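Side-chain contacts in putative esterase/lipase/thioesterase (Silicibacter sp., PDB 2PBL), which probably hydrolyses ester or thioester bonds, as a putative esterase, lipase or thioesterase of the alpha/beta-hydrolase fold: residues A122-I127 and E154-R159; D30-L35 and A39-S44; P165-S170 and F243-P248; L169-P174 and A223-E228; E102-P105 and E111-Q114. One frame throughout, in Å; residues are numbered along the deposited sequence.

Interaction 1. Residues A122-I127 and E154-R159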
# COMPACT_ATOMS: atom_id res chain seq x y z
N ALA A 122 -0.28 -4.81 15.05
CA ALA A 122 -0.65 -3.81 16.06
C ALA A 122 -2.00 -3.15 15.80
O ALA A 122 -2.85 -3.04 16.70
CB ALA A 122 0.44 -2.77 16.16
N ALA A 123 -2.24 -2.74 14.56
CA ALA A 123 -3.54 -2.16 14.24
C ALA A 123 -4.68 -3.17 14.50
O ALA A 123 -5.74 -2.79 14.97
CB ALA A 123 -3.56 -1.64 12.81
N ALA A 124 -4.43 -4.46 14.21
CA ALA A 124 -5.41 -5.54 14.38
C ALA A 124 -5.75 -5.81 15.86
O ALA A 124 -6.76 -6.43 16.14
CB ALA A 124 -4.92 -6.80 13.74
N LYS A 125 -4.89 -5.37 16.77
CA LYS A 125 -5.19 -5.41 18.21
C LYS A 125 -6.10 -4.26 18.63
O LYS A 125 -6.82 -4.34 19.62
CB LYS A 125 -3.90 -5.36 19.02
CG LYS A 125 -3.08 -6.60 18.76
CD LYS A 125 -1.83 -6.70 19.59
CE LYS A 125 -1.08 -7.98 19.19
NZ LYS A 125 0.28 -7.98 19.71
N GLU A 126 -6.07 -3.17 17.88
CA GLU A 126 -6.85 -1.99 18.22
C GLU A 126 -8.29 -2.07 17.75
O GLU A 126 -9.22 -1.59 18.43
CB GLU A 126 -6.20 -0.75 17.61
CG GLU A 126 -4.86 -0.49 18.11
CD GLU A 126 -4.88 -0.10 19.55
OE1 GLU A 126 -5.78 0.66 19.94
OE2 GLU A 126 -4.01 -0.56 20.29
N ILE A 127 -8.47 -2.69 16.60
CA ILE A 127 -9.73 -2.80 15.97
C ILE A 127 -10.14 -4.26 15.78
O ILE A 127 -9.38 -5.08 15.24
CB ILE A 127 -9.70 -2.09 14.59
CG1 ILE A 127 -9.20 -0.65 14.70
CG2 ILE A 127 -11.07 -2.13 13.92
CD1 ILE A 127 -10.13 0.27 15.46
N GLU A 154 -0.87 -16.05 11.88
CA GLU A 154 -2.15 -16.72 11.53
C GLU A 154 -3.37 -15.95 12.07
O GLU A 154 -4.38 -15.75 11.38
CB GLU A 154 -2.13 -18.13 12.14
CG GLU A 154 -3.38 -18.94 11.93
CD GLU A 154 -3.45 -19.51 10.54
OE1 GLU A 154 -4.30 -19.03 9.73
OE2 GLU A 154 -2.63 -20.42 10.27
N ALA A 155 -3.30 -15.56 13.33
CA ALA A 155 -4.41 -14.85 13.98
C ALA A 155 -4.85 -13.56 13.25
O ALA A 155 -6.01 -13.12 13.35
CB ALA A 155 -4.07 -14.51 15.43
N VAL A 156 -3.93 -12.94 12.52
CA VAL A 156 -4.25 -11.72 11.76
C VAL A 156 -4.64 -12.14 10.35
O VAL A 156 -5.63 -11.71 9.79
CB VAL A 156 -3.03 -10.74 11.69
CG1 VAL A 156 -3.48 -9.38 11.16
CG2 VAL A 156 -2.45 -10.59 13.03
N GLY A 157 -3.81 -12.97 9.75
CA GLY A 157 -4.11 -13.43 8.43
C GLY A 157 -5.50 -14.03 8.31
O GLY A 157 -6.21 -13.72 7.32
N ALA A 158 -5.93 -14.82 9.29
CA ALA A 158 -7.24 -15.48 9.19
C ALA A 158 -8.37 -14.51 8.99
O ALA A 158 -9.39 -14.85 8.39
CB ALA A 158 -7.52 -16.32 10.40
N ARG A 159 -8.14 -13.27 9.46
CA ARG A 159 -9.14 -12.19 9.42
C ARG A 159 -9.08 -11.37 8.15
O ARG A 159 -10.01 -10.55 7.90
CB ARG A 159 -8.92 -11.25 10.58
CG ARG A 159 -9.23 -11.83 11.96
CD ARG A 159 -8.65 -10.98 13.04
NE ARG A 159 -9.26 -9.64 13.07
CZ ARG A 159 -8.85 -8.66 13.85
NH1 ARG A 159 -7.87 -8.85 14.71
NH2 ARG A 159 -9.44 -7.49 13.81

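Interaction 2. Residues D30-L35 and A39-S44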
# COMPACT_ATOMS: atom_id res chain seq x y z
N ASP A 30 -5.16 18.82 6.57
CA ASP A 30 -6.52 19.33 6.76
C ASP A 30 -7.49 18.24 7.27
O ASP A 30 -8.32 18.49 8.15
CB ASP A 30 -7.12 19.87 5.45
CG ASP A 30 -6.46 21.17 4.98
OD1 ASP A 30 -5.52 21.67 5.65
OD2 ASP A 30 -6.90 21.69 3.92
N PHE A 31 -7.38 17.05 6.69
CA PHE A 31 -8.20 15.92 7.11
C PHE A 31 -7.91 15.58 8.57
O PHE A 31 -8.83 15.37 9.32
CB PHE A 31 -7.96 14.69 6.21
CG PHE A 31 -8.52 13.40 6.79
CD1 PHE A 31 -9.86 13.07 6.62
CD2 PHE A 31 -7.71 12.56 7.55
CE1 PHE A 31 -10.37 11.91 7.19
CE2 PHE A 31 -8.20 11.40 8.10
CZ PHE A 31 -9.53 11.07 7.92
N ARG A 32 -6.65 15.48 8.96
CA ARG A 32 -6.36 15.10 10.33
C ARG A 32 -6.98 16.11 11.29
O ARG A 32 -7.63 15.74 12.25
CB ARG A 32 -4.85 15.02 10.59
CG ARG A 32 -4.17 13.81 9.96
CD ARG A 32 -2.73 13.66 10.39
NE ARG A 32 -1.88 14.76 9.93
CZ ARG A 32 -1.28 14.84 8.75
NH1 ARG A 32 -1.44 13.92 7.82
NH2 ARG A 32 -0.51 15.88 8.49
N ASN A 33 -6.76 17.38 11.00
CA ASN A 33 -7.29 18.46 11.81
C ASN A 33 -8.80 18.41 11.90
O ASN A 33 -9.34 18.71 12.96
CB ASN A 33 -6.84 19.81 11.28
CG ASN A 33 -5.37 20.05 11.47
OD1 ASN A 33 -4.72 19.44 12.32
ND2 ASN A 33 -4.83 20.96 10.66
N SER A 34 -9.46 17.99 10.83
CA SER A 34 -10.93 17.89 10.81
C SER A 34 -11.50 16.81 11.70
O SER A 34 -12.65 16.89 12.17
CB SER A 34 -11.40 17.62 9.38
OG SER A 34 -10.98 16.33 8.93
N LEU A 35 -10.70 15.79 11.95
CA LEU A 35 -11.19 14.62 12.65
C LEU A 35 -11.13 14.73 14.16
O LEU A 35 -11.76 13.93 14.88
CB LEU A 35 -10.40 13.39 12.19
CG LEU A 35 -11.27 12.20 11.88
CD1 LEU A 35 -12.11 12.49 10.62
CD2 LEU A 35 -10.34 11.04 11.68
N ALA A 39 -8.95 10.97 15.31
CA ALA A 39 -7.64 10.74 14.74
C ALA A 39 -6.68 10.38 15.87
O ALA A 39 -6.35 11.23 16.70
CB ALA A 39 -7.16 11.97 14.02
N ARG A 40 -6.30 9.11 15.95
CA ARG A 40 -5.29 8.63 16.91
C ARG A 40 -3.91 8.60 16.20
O ARG A 40 -3.54 7.61 15.56
CB ARG A 40 -5.67 7.27 17.44
CG ARG A 40 -6.95 7.26 18.24
CD ARG A 40 -7.29 5.82 18.74
NE ARG A 40 -6.22 5.22 19.56
CZ ARG A 40 -6.21 3.95 19.97
NH1 ARG A 40 -7.20 3.12 19.66
NH2 ARG A 40 -5.19 3.51 20.71
N LEU A 41 -3.15 9.68 16.29
CA LEU A 41 -1.93 9.78 15.51
C LEU A 41 -0.71 9.16 16.17
O LEU A 41 -0.65 9.05 17.39
CB LEU A 41 -1.64 11.25 15.22
CG LEU A 41 -2.76 12.03 14.54
CD1 LEU A 41 -2.33 13.46 14.33
CD2 LEU A 41 -3.15 11.43 13.22
N ASN A 42 0.26 8.74 15.36
CA ASN A 42 1.52 8.26 15.90
C ASN A 42 1.49 7.19 16.97
O ASN A 42 2.25 7.21 17.96
CB ASN A 42 2.35 9.48 16.36
CG ASN A 42 2.68 10.35 15.21
OD1 ASN A 42 3.38 9.92 14.28
ND2 ASN A 42 2.15 11.57 15.20
N LEU A 43 0.63 6.22 16.76
CA LEU A 43 0.60 5.07 17.61
C LEU A 43 1.82 4.24 17.23
O LEU A 43 2.17 4.16 16.07
CB LEU A 43 -0.68 4.29 17.40
CG LEU A 43 -2.01 4.94 17.78
CD1 LEU A 43 -3.17 3.94 17.61
CD2 LEU A 43 -2.00 5.51 19.21
N SER A 44 2.50 3.64 18.21
CA SER A 44 3.70 2.87 17.94
C SER A 44 3.41 1.43 17.60
O SER A 44 2.52 0.82 18.18
CB SER A 44 4.68 2.86 19.14
OG SER A 44 5.46 4.03 19.17

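Interaction 3. Residues P165-S170 and F243-P248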
# COMPACT_ATOMS: atom_id res chain seq x y z
N PRO A 165 -4.06 -4.36 -3.97
CA PRO A 165 -2.79 -3.68 -4.31
C PRO A 165 -3.04 -2.80 -5.50
O PRO A 165 -3.55 -3.28 -6.53
CB PRO A 165 -1.89 -4.85 -4.75
CG PRO A 165 -2.57 -6.08 -4.28
CD PRO A 165 -3.99 -5.78 -4.41
N ILE A 166 -2.80 -1.51 -5.31
CA ILE A 166 -3.08 -0.53 -6.30
C ILE A 166 -1.74 -0.23 -6.98
O ILE A 166 -0.80 0.25 -6.34
CB ILE A 166 -3.64 0.73 -5.64
CG1 ILE A 166 -4.91 0.41 -4.80
CG2 ILE A 166 -3.91 1.75 -6.71
CD1 ILE A 166 -5.33 1.60 -3.79
N SER A 167 -1.65 -0.55 -8.27
CA SER A 167 -0.43 -0.32 -9.03
C SER A 167 0.77 -0.94 -8.32
O SER A 167 1.79 -0.28 -8.09
CB SER A 167 -0.25 1.18 -9.22
OG SER A 167 -1.49 1.78 -9.63
N PRO A 168 0.68 -2.25 -8.00
CA PRO A 168 1.75 -2.88 -7.26
C PRO A 168 3.05 -3.22 -8.04
O PRO A 168 3.07 -3.36 -9.27
CB PRO A 168 1.12 -4.22 -6.86
CG PRO A 168 0.20 -4.53 -8.05
CD PRO A 168 -0.43 -3.18 -8.29
N LEU A 169 4.12 -3.33 -7.28
CA LEU A 169 5.33 -3.98 -7.77
C LEU A 169 5.21 -5.44 -7.33
O LEU A 169 5.30 -5.74 -6.12
CB LEU A 169 6.56 -3.32 -7.16
CG LEU A 169 6.56 -1.90 -7.78
CD1 LEU A 169 7.03 -0.82 -6.89
CD2 LEU A 169 7.34 -1.97 -9.09
N SER A 170 5.08 -6.36 -8.30
CA SER A 170 4.88 -7.78 -8.02
C SER A 170 6.07 -8.68 -8.28
O SER A 170 6.16 -9.81 -7.74
CB SER A 170 3.68 -8.30 -8.81
OG SER A 170 3.92 -8.23 -10.20
N PHE A 243 -0.38 8.61 -9.99
CA PHE A 243 -0.62 9.50 -8.89
C PHE A 243 -2.06 9.80 -8.59
O PHE A 243 -2.35 10.09 -7.45
CB PHE A 243 0.16 10.81 -9.05
CG PHE A 243 1.64 10.64 -9.05
CD1 PHE A 243 2.27 9.49 -8.61
CD2 PHE A 243 2.43 11.73 -9.38
CE1 PHE A 243 3.64 9.40 -8.64
CE2 PHE A 243 3.81 11.64 -9.38
CZ PHE A 243 4.41 10.48 -9.00
N ASN A 244 -2.98 9.75 -9.56
CA ASN A 244 -4.39 9.98 -9.24
C ASN A 244 -5.25 8.71 -9.13
O ASN A 244 -6.46 8.79 -8.81
CB ASN A 244 -5.07 11.01 -10.18
CG ASN A 244 -5.17 10.56 -11.57
OD1 ASN A 244 -4.67 9.49 -11.95
ND2 ASN A 244 -5.83 11.40 -12.39
N VAL A 245 -4.64 7.55 -9.39
CA VAL A 245 -5.29 6.23 -9.27
C VAL A 245 -5.83 6.00 -7.86
O VAL A 245 -6.89 5.41 -7.70
CB VAL A 245 -4.34 5.06 -9.70
CG1 VAL A 245 -3.17 4.87 -8.76
CG2 VAL A 245 -5.11 3.76 -9.82
N ILE A 246 -5.12 6.53 -6.87
CA ILE A 246 -5.50 6.46 -5.46
C ILE A 246 -6.56 7.48 -5.04
O ILE A 246 -7.16 7.38 -3.97
CB ILE A 246 -4.26 6.65 -4.54
CG1 ILE A 246 -3.64 8.07 -4.68
CG2 ILE A 246 -3.23 5.57 -4.81
CD1 ILE A 246 -2.33 8.28 -3.87
N GLU A 247 -6.81 8.48 -5.88
CA GLU A 247 -7.75 9.55 -5.51
C GLU A 247 -9.13 9.10 -5.11
O GLU A 247 -9.64 9.62 -4.13
CB GLU A 247 -7.83 10.67 -6.56
CG GLU A 247 -6.56 11.46 -6.55
CD GLU A 247 -6.50 12.65 -7.55
OE1 GLU A 247 -7.41 12.81 -8.43
OE2 GLU A 247 -5.49 13.39 -7.43
N PRO A 248 -9.71 8.11 -5.82
CA PRO A 248 -11.04 7.61 -5.42
C PRO A 248 -11.19 7.06 -4.00
O PRO A 248 -12.34 6.87 -3.53
CB PRO A 248 -11.32 6.50 -6.44
CG PRO A 248 -10.50 6.94 -7.65
CD PRO A 248 -9.25 7.46 -7.06

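Interaction 4. Residues L169-P174 and A223-E228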
# COMPACT_ATOMS: atom_id res chain seq x y z
N LEU A 169 4.12 -3.33 -7.28
CA LEU A 169 5.33 -3.98 -7.77
C LEU A 169 5.21 -5.44 -7.33
O LEU A 169 5.30 -5.74 -6.12
CB LEU A 169 6.56 -3.32 -7.16
CG LEU A 169 6.56 -1.90 -7.78
CD1 LEU A 169 7.03 -0.82 -6.89
CD2 LEU A 169 7.34 -1.97 -9.09
N SER A 170 5.08 -6.36 -8.30
CA SER A 170 4.88 -7.78 -8.02
C SER A 170 6.07 -8.68 -8.28
O SER A 170 6.16 -9.81 -7.74
CB SER A 170 3.68 -8.30 -8.81
OG SER A 170 3.92 -8.23 -10.20
N ASP A 171 6.99 -8.17 -9.10
CA ASP A 171 8.18 -8.87 -9.46
C ASP A 171 9.25 -7.82 -9.28
O ASP A 171 9.24 -6.76 -9.96
CB ASP A 171 8.06 -9.33 -10.91
CG ASP A 171 9.22 -10.22 -11.34
OD1 ASP A 171 10.25 -10.28 -10.65
OD2 ASP A 171 9.09 -10.83 -12.41
N LEU A 172 10.11 -8.02 -8.29
CA LEU A 172 11.18 -7.07 -8.07
C LEU A 172 12.43 -7.28 -8.94
O LEU A 172 13.31 -6.43 -8.93
CB LEU A 172 11.57 -7.06 -6.60
CG LEU A 172 10.41 -6.83 -5.61
CD1 LEU A 172 11.02 -6.58 -4.18
CD2 LEU A 172 9.50 -5.69 -5.98
N ARG A 173 12.52 -8.37 -9.67
CA ARG A 173 13.72 -8.64 -10.49
C ARG A 173 14.09 -7.50 -11.45
O ARG A 173 15.26 -7.13 -11.55
CB ARG A 173 13.55 -9.90 -11.30
CG ARG A 173 13.53 -11.22 -10.51
CD ARG A 173 12.95 -12.22 -11.50
NE ARG A 173 12.80 -13.57 -11.00
CZ ARG A 173 11.65 -14.19 -10.72
NH1 ARG A 173 11.71 -15.44 -10.27
NH2 ARG A 173 10.45 -13.63 -10.90
N PRO A 174 13.11 -6.93 -12.15
CA PRO A 174 13.52 -5.85 -13.07
C PRO A 174 14.08 -4.62 -12.38
O PRO A 174 14.74 -3.81 -13.03
CB PRO A 174 12.21 -5.50 -13.81
CG PRO A 174 11.28 -6.60 -13.50
CD PRO A 174 11.66 -7.16 -12.19
N ALA A 223 1.14 -5.38 -12.86
CA ALA A 223 -0.21 -5.73 -12.41
C ALA A 223 -0.65 -7.08 -12.95
O ALA A 223 -1.08 -7.93 -12.20
CB ALA A 223 -1.19 -4.63 -12.78
N ILE A 224 -0.58 -7.26 -14.27
CA ILE A 224 -1.01 -8.49 -14.90
C ILE A 224 -0.14 -9.67 -14.46
O ILE A 224 -0.64 -10.81 -14.38
CB ILE A 224 -1.07 -8.34 -16.46
CG1 ILE A 224 -1.74 -9.55 -17.13
CG2 ILE A 224 0.29 -8.18 -17.05
CD1 ILE A 224 -3.18 -9.69 -16.88
N TRP A 225 1.14 -9.44 -14.17
CA TRP A 225 1.95 -10.51 -13.62
C TRP A 225 1.36 -11.05 -12.31
O TRP A 225 1.31 -12.30 -12.14
CB TRP A 225 3.40 -10.16 -13.42
CG TRP A 225 4.13 -9.98 -14.71
CD1 TRP A 225 3.90 -10.64 -15.90
CD2 TRP A 225 5.23 -9.11 -14.94
NE1 TRP A 225 4.78 -10.19 -16.85
CE2 TRP A 225 5.61 -9.25 -16.29
CE3 TRP A 225 5.93 -8.22 -14.14
CZ2 TRP A 225 6.67 -8.53 -16.86
CZ3 TRP A 225 7.00 -7.50 -14.70
CH2 TRP A 225 7.34 -7.66 -16.05
N LEU A 226 0.89 -10.15 -11.44
CA LEU A 226 0.29 -10.54 -10.15
C LEU A 226 -1.04 -11.27 -10.40
O LEU A 226 -1.34 -12.33 -9.81
CB LEU A 226 0.12 -9.32 -9.21
CG LEU A 226 -0.29 -9.72 -7.78
CD1 LEU A 226 0.61 -10.78 -7.18
CD2 LEU A 226 -0.42 -8.54 -6.82
N VAL A 227 -1.84 -10.69 -11.29
CA VAL A 227 -3.11 -11.26 -11.68
C VAL A 227 -2.91 -12.70 -12.19
O VAL A 227 -3.62 -13.64 -11.76
CB VAL A 227 -3.85 -10.36 -12.71
CG1 VAL A 227 -5.04 -11.09 -13.25
CG2 VAL A 227 -4.23 -9.05 -12.11
N GLU A 228 -1.93 -12.89 -13.09
CA GLU A 228 -1.63 -14.22 -13.61
C GLU A 228 -1.17 -15.23 -12.56
O GLU A 228 -1.66 -16.36 -12.54
CB GLU A 228 -0.54 -14.15 -14.67
CG GLU A 228 -1.02 -13.62 -15.99
CD GLU A 228 0.09 -13.47 -17.03
OE1 GLU A 228 1.31 -13.49 -16.68
OE2 GLU A 228 -0.31 -13.30 -18.20

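Interaction 5. Residues E102-P105 and E111-Q114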
# COMPACT_ATOMS: atom_id res chain seq x y z
N GLU A 102 10.54 2.38 7.96
CA GLU A 102 11.88 2.83 7.58
C GLU A 102 12.06 2.60 6.09
O GLU A 102 11.41 1.77 5.47
CB GLU A 102 12.96 2.16 8.38
CG GLU A 102 12.87 2.49 9.83
CD GLU A 102 14.01 1.86 10.59
OE1 GLU A 102 13.75 0.81 11.16
OE2 GLU A 102 15.15 2.37 10.54
N LEU A 103 12.99 3.38 5.54
CA LEU A 103 13.19 3.45 4.11
C LEU A 103 14.56 2.97 3.71
O LEU A 103 15.48 2.95 4.53
CB LEU A 103 13.05 4.91 3.69
CG LEU A 103 11.74 5.62 4.03
CD1 LEU A 103 11.77 7.13 3.72
CD2 LEU A 103 10.61 4.96 3.26
N CYS A 104 14.66 2.53 2.46
CA CYS A 104 15.91 2.16 1.90
C CYS A 104 16.60 3.51 1.69
O CYS A 104 15.90 4.49 1.38
CB CYS A 104 15.74 1.43 0.59
SG CYS A 104 14.81 -0.13 0.68
N PRO A 105 17.94 3.55 1.83
CA PRO A 105 18.88 2.43 2.06
C PRO A 105 19.20 2.10 3.51
O PRO A 105 20.03 1.23 3.77
CB PRO A 105 20.15 2.92 1.36
CG PRO A 105 20.14 4.42 1.67
CD PRO A 105 18.67 4.84 1.73
N GLU A 111 13.16 -6.08 5.25
CA GLU A 111 12.92 -5.53 6.60
C GLU A 111 11.66 -4.68 6.62
O GLU A 111 10.95 -4.61 7.60
CB GLU A 111 14.09 -4.66 7.06
CG GLU A 111 15.40 -5.37 7.13
CD GLU A 111 16.49 -4.45 7.61
OE1 GLU A 111 16.57 -4.18 8.85
OE2 GLU A 111 17.24 -3.99 6.74
N ILE A 112 11.42 -3.96 5.52
CA ILE A 112 10.20 -3.17 5.44
C ILE A 112 8.95 -4.07 5.49
O ILE A 112 7.94 -3.78 6.16
CB ILE A 112 10.16 -2.28 4.15
CG1 ILE A 112 11.35 -1.31 4.13
CG2 ILE A 112 8.84 -1.46 4.16
CD1 ILE A 112 11.45 -0.46 2.89
N THR A 113 9.02 -5.16 4.76
CA THR A 113 7.97 -6.17 4.79
C THR A 113 7.66 -6.63 6.24
O THR A 113 6.47 -6.70 6.67
CB THR A 113 8.46 -7.32 3.84
OG1 THR A 113 8.32 -6.81 2.50
CG2 THR A 113 7.56 -8.52 3.96
N GLN A 114 8.73 -6.85 7.02
CA GLN A 114 8.60 -7.30 8.41
C GLN A 114 7.94 -6.20 9.23
O GLN A 114 7.09 -6.49 10.03
CB GLN A 114 9.97 -7.79 8.98
CG GLN A 114 10.49 -8.97 8.28
CD GLN A 114 9.63 -10.19 8.45
OE1 GLN A 114 9.17 -10.47 9.55
NE2 GLN A 114 9.41 -10.93 7.36

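Interaction 1. Residues A122-I127 and E154-R159
Arg159 lays its guanidinium group across the C-terminal end of helix 109-126, meeting two backbone carbonyls with one edge of the flat group. NH1 gives a nearly straight hydrogen bond to Ala124 O, 3.0 Å long with an N-H...O angle of 168°, and NH2 bonds Ile127 O at 2.8 Å. Both oxygens lie close to the guanidinium plane, yet NH1 lies further out of the carbonyl plane of Ala124 than NH2 does out of that of Ile127. The pair of bonds fixes the rotation of the group, and NH2 has a further acceptor in Gly129 O. A bend at chi3 (64°) in an otherwise extended chain turns the guanidinium edge onto these carbonyls. With its positive charge beside the C-terminal end of the helix, Arg159 probably interacts favourably with the helix dipole. Beside the polar grip lies a small apolar one: Ala124 CB touches Val156 CG1 at 3.9 Å and also lies 3.7 Å from Arg159 NH1. The branch of Val156 that reaches it stands opposite the backbone N (chi1 -168°). A leucine in place of Arg159 would probably leave the carbonyls of Ala124 and Ile127 without these donors and remove the charge from the helix end. Ile131 of strand 131-136 touches Ala124, Val156 and Arg159, so the contact rests on the central sheet. An arginine bonded to carbonyls in and just after the last turn of helix 109-126 here joins it to the short helix 154-157 that leads into strand 160-166, within the alternating strands and helices of the alpha/beta-hydrolase fold.

Interaction 2. Residues D30-L35 and A39-S44
A helix packed on an edge strand forms this contact: the end of helix 20-35 lies against strand 39-44, the outermost strand at one end of the sheet, and a short connection returns the chain from one to the other. The two segment axes come within 8.7 Å, their directions 128° apart. Arg32 makes the contact with Leu41 through its aliphatic part, CD approaching Leu41 CD2 to 3.6 Å while the two side chains cross at about a right angle. The bend at chi3 (-65°) then carries the guanidinium onward, where NH1 bonds Ser80 O and Ser83 OG; the arginine is thus apolar along its stem and anchored at its tip. Nearer the turn, Leu35 and Ala39 meet CB to CB at 4.0 Å. The CD2 methyl of Leu35 also reaches the strand backbone, 3.9 Å from Ala39 N. No hydrogen bond joins the segments, so they are held here by these methyl and methylene contacts. Phe56, on the adjoining strand 52-56, touches both Leu35 and Ala39, and its ring packs edge-to-face with that of Phe31. Phe31 also packs on Val87 and Leu90, so that helix 20-35 touches helix 87-91 as well as strands 39-44 and 52-56.

Interaction 3. Residues P165-S170 and F243-P248
Val245 and Ile166 slide past each other in opposite directions, and the fork of the valine straddles one methyl of the isoleucine. Ile166 CG2 lies 3.8 Å from Val245 CG1 and 3.9 Å from Val245 CG2, so both branches share the contact. The same fork is turned to Ser167, whose OG sits 3.6 Å from Val245 CG1. Val245 takes the position with CG1 between its backbone N and carbonyl carbon (chi1 67°), which turns both methyls toward Ile166 and Ser167, CG1 the nearer to each. Ile246 adds a looser touch, CG2 to Ile166 CG2 at 4.3 Å. An alanine in place of Val245 would probably open a gap beside Ile166 CG2 and leave the side of Ser167 OG less closely covered. The segment 243-248 turns back on itself through a type I turn from Asn244 to Glu247, closed by Glu247 N to Asn244 O at 3.0 Å. It immediately follows His242, which with Ser137 and Glu215 has the arrangement of a catalytic triad, though this assignment is unconfirmed. The Ser167 side chain touches His242, and its OG is hydrogen-bonded to Glu215 OE2. The buried hydroxyl therefore satisfies its polarity at the putative triad acid, while toward Val245 it meets only hydrocarbon.

Interaction 4. Residues L169-P174 and A223-E228
Asp171 OD1 accepts the backbone N of Arg173 at 3.1 Å, an Asx turn in which the N-H approaches from above the carboxylate plane. The guanidinium of Arg173 adds a weak salt bridge, NH2 to OD1 at 3.4 Å, with a similarly long approach to OD2. A second carboxylate, that of Glu198, takes Arg173 NH1. With its carboxylate tied back to its own loop, Asp171 offers the helix its methylene: CB lies 4.0 Å from Trp225 CE3, meeting the indole obliquely. CG of Asp171 stands opposite the backbone N (chi1 -174°), which carries the carboxylate toward Arg173. The loop follows strand 160-166 and packs on helix 217-230, one of the helices flanking the central sheet of the alpha/beta-hydrolase fold. Ala223 and Leu226 of the same helix also touch Val209 of strand 206-212. Ser170 fits against the helix where Trp225 and Leu226 follow each other. Its CB rests on Leu226 CB at 3.7 Å, a van der Waals touch of two CB atoms, and OG lies 3.8 Å from Trp225 CB, near the plane of the indole and at its edge. The hydroxyl's hydrogen bond goes to neither of these residues but to Gln222 O, one turn back on the helix. Gln222 also holds the loop through its side chain, OE1 accepting from Asp171 N, so one helix residue fastens two consecutive loop residues.

Interaction 5. Residues E102-P105 and E111-Q114
Ile112 points its CB from helix 109-126 toward the preceding loop, and the longer branch makes the contact. From CB, CG1 runs opposite the carbonyl carbon (chi1 -60°) and comes within 3.4 Å of Glu102 O. The chain stays extended at chi2 (177°), so CD1 passes the same oxygen, also at 3.4 Å, and goes on to Cys104. There the methyl meets SG at 4.0 Å, an apolar touch, with Leu103 CA at the fringe of its reach. Glu102 O thus faces two carbons of one side chain; it is buried by this contact without a hydrogen-bond partner in the model, which is likely to carry some cost. The loop joins strand 94-99 to helix 109-126, part of a beta-alpha connection in the alpha/beta-hydrolase fold, and Ile112 packs its longer branch against it. A cis peptide bond precedes Pro105, directly after Cys104. The backbone of Glu102 is tied to the helix one turn further on, its N bonding Gln115 OE1, while Cys104 has a backbone hydrogen bond with Trp74. Ile112 also packs on Tyr101 and Val107 of the same loop, and on Leu142 of helix 138-145. The carboxylates of Glu102 and Glu111 stay apart, OE1 to OE1 6.2 Å.

Interactions 3 and 4 start from the same piece of chain, sharing Leu169 and Ser170, and lie 14 Å apart between centres; Leu226 CD2 bridges them by packing on Pro165 CG at 4.1 Å. Interaction 3 is the one next to the putative Ser137-His242-Glu215 triad. Interactions 1 and 5 both use helix 109-126, at places 21 Å apart between centres. Interaction 1 reaches interaction 2 through a salt bridge, Glu126 OE1 to Arg40 NH1 at 2.9 Å, which ties that helix to the edge strand 39-44. Interactions 2 and 4 stand on opposite sides of the chain's centre, 33 Å apart between centres.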